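Local coordinates for ileal bile acid-binding protein (Danio rerio, PDB 3ELX) that binds bile acids such as cholate and probably carries them, and perhaps fatty acids, in the cytoplasm, as a small beta-barrel protein of the fatty-acid-binding protein family, at residues L40-V45 with G110-T115. Sequence-based numbering, arbitrary orientation.
Sequences LVTEIV and GKLVET
Leu112 reaches into the barrel and meets Ile44 and Thr42 with a single methyl. From CB its chain passes to CG, set anti to the backbone N (chi1 176°), and CD2, anti to CA, extends the chain toward strand 41-47. There CD2 meets Ile44 CD1 tip to tip at 4.0 Å, and Thr42 CG2 lies 4.2 Å from the same CD2, Thr42 and Leu112 crossing at about a right angle. Leucine and isoleucine supply methyls for this buried meeting; threonine offers CG2 to Leu112 and its hydroxyl to a water, 2.6 Å from Thr42 OG1, which donates to Glu114 OE1 at 2.7 Å. Glutamate suits its place by having two oxygens: OE2 forms a salt bridge with Arg129, which would favour the ionised form. Gln55, which contacts cholate in a bound structure, and an ethanediol, probably from the crystallisation liquor, lie close to Glu114, consistent with the contact lining the cavity. Segments 41-45 and 111-115 run at 106°, their axes approaching to 10.8 Å, the near-orthogonal crossing of the family's beta-clam barrel. Between their strands, 41-47 and 111-119, sheet order places 8-16 and 124-133; Trp10 of strand 8-16 touches both Ile44 and Leu112.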
# COMPACT_ATOMS: atom_id res chain seq x y z
N LEU A 40 -8.33 -6.61 0.11
CA LEU A 40 -8.18 -5.34 0.80
C LEU A 40 -8.91 -4.22 0.06
O LEU A 40 -8.69 -4.03 -1.14
CB LEU A 40 -6.71 -4.98 0.91
CG LEU A 40 -6.36 -3.75 1.73
CD1 LEU A 40 -6.59 -4.06 3.21
CD2 LEU A 40 -4.90 -3.35 1.48
N VAL A 41 -9.74 -3.48 0.79
CA VAL A 41 -10.36 -2.25 0.28
C VAL A 41 -9.54 -1.04 0.71
O VAL A 41 -9.15 -0.90 1.87
CB VAL A 41 -11.82 -2.09 0.73
CG1 VAL A 41 -12.38 -0.73 0.32
CG2 VAL A 41 -12.66 -3.20 0.11
N THR A 42 -9.27 -0.18 -0.27
CA THR A 42 -8.51 1.05 -0.07
C THR A 42 -9.41 2.23 -0.38
O THR A 42 -10.04 2.26 -1.43
CB THR A 42 -7.29 1.09 -1.01
OG1 THR A 42 -6.41 -0.00 -0.73
CG2 THR A 42 -6.51 2.38 -0.83
N GLU A 43 -9.45 3.20 0.53
CA GLU A 43 -10.16 4.44 0.29
C GLU A 43 -9.13 5.57 0.21
O GLU A 43 -8.32 5.73 1.13
CB GLU A 43 -11.15 4.70 1.41
CG GLU A 43 -11.95 5.96 1.26
CD GLU A 43 -12.80 6.24 2.49
OE1 GLU A 43 -12.59 5.58 3.54
OE2 GLU A 43 -13.67 7.12 2.39
N ILE A 44 -9.18 6.34 -0.87
CA ILE A 44 -8.24 7.45 -1.04
C ILE A 44 -8.97 8.76 -1.26
O ILE A 44 -9.92 8.83 -2.04
CB ILE A 44 -7.24 7.21 -2.19
CG1 ILE A 44 -6.56 5.84 -2.04
CG2 ILE A 44 -6.18 8.34 -2.24
CD1 ILE A 44 -5.95 5.32 -3.32
N VAL A 45 -8.55 9.80 -0.53
CA VAL A 45 -8.96 11.16 -0.81
C VAL A 45 -7.69 11.92 -1.19
O VAL A 45 -6.76 12.04 -0.37
CB VAL A 45 -9.70 11.84 0.38
CG1 VAL A 45 -10.07 13.27 0.01
CG2 VAL A 45 -10.95 11.05 0.76
N GLY A 110 -6.69 2.42 -15.49
CA GLY A 110 -7.87 2.62 -14.66
C GLY A 110 -7.86 1.86 -13.34
O GLY A 110 -8.83 1.92 -12.59
N LYS A 111 -6.77 1.14 -13.08
CA LYS A 111 -6.64 0.32 -11.86
C LYS A 111 -5.59 0.90 -10.93
O LYS A 111 -4.65 1.54 -11.39
CB LYS A 111 -6.24 -1.11 -12.19
CG LYS A 111 -6.96 -1.73 -13.37
CD LYS A 111 -8.23 -2.38 -12.95
CE LYS A 111 -8.83 -3.10 -14.14
NZ LYS A 111 -9.48 -4.36 -13.74
N LEU A 112 -5.76 0.67 -9.63
CA LEU A 112 -4.76 1.06 -8.63
C LEU A 112 -3.73 -0.05 -8.53
O LEU A 112 -4.07 -1.17 -8.14
CB LEU A 112 -5.44 1.30 -7.28
CG LEU A 112 -4.54 1.64 -6.08
CD1 LEU A 112 -3.88 2.97 -6.27
CD2 LEU A 112 -5.34 1.61 -4.78
N VAL A 113 -2.48 0.24 -8.89
CA VAL A 113 -1.43 -0.77 -8.87
C VAL A 113 -0.40 -0.42 -7.82
O VAL A 113 0.25 0.62 -7.92
CB VAL A 113 -0.74 -0.90 -10.24
CG1 VAL A 113 0.28 -2.03 -10.19
CG2 VAL A 113 -1.79 -1.19 -11.35
N GLU A 114 -0.25 -1.30 -6.84
CA GLU A 114 0.59 -1.06 -5.68
C GLU A 114 1.69 -2.11 -5.62
O GLU A 114 1.40 -3.30 -5.56
CB GLU A 114 -0.24 -1.10 -4.41
CG GLU A 114 -1.29 -0.01 -4.35
CD GLU A 114 -2.14 -0.11 -3.10
OE1 GLU A 114 -1.71 0.40 -2.05
OE2 GLU A 114 -3.24 -0.71 -3.19
N THR A 115 2.94 -1.66 -5.66
CA THR A 115 4.08 -2.58 -5.69
C THR A 115 4.92 -2.39 -4.42
O THR A 115 5.42 -1.28 -4.17
CB THR A 115 4.95 -2.34 -6.93
OG1 THR A 115 4.16 -2.46 -8.12
CG2 THR A 115 6.13 -3.32 -6.98
O HOH W 1 -3.87 0.59 -0.42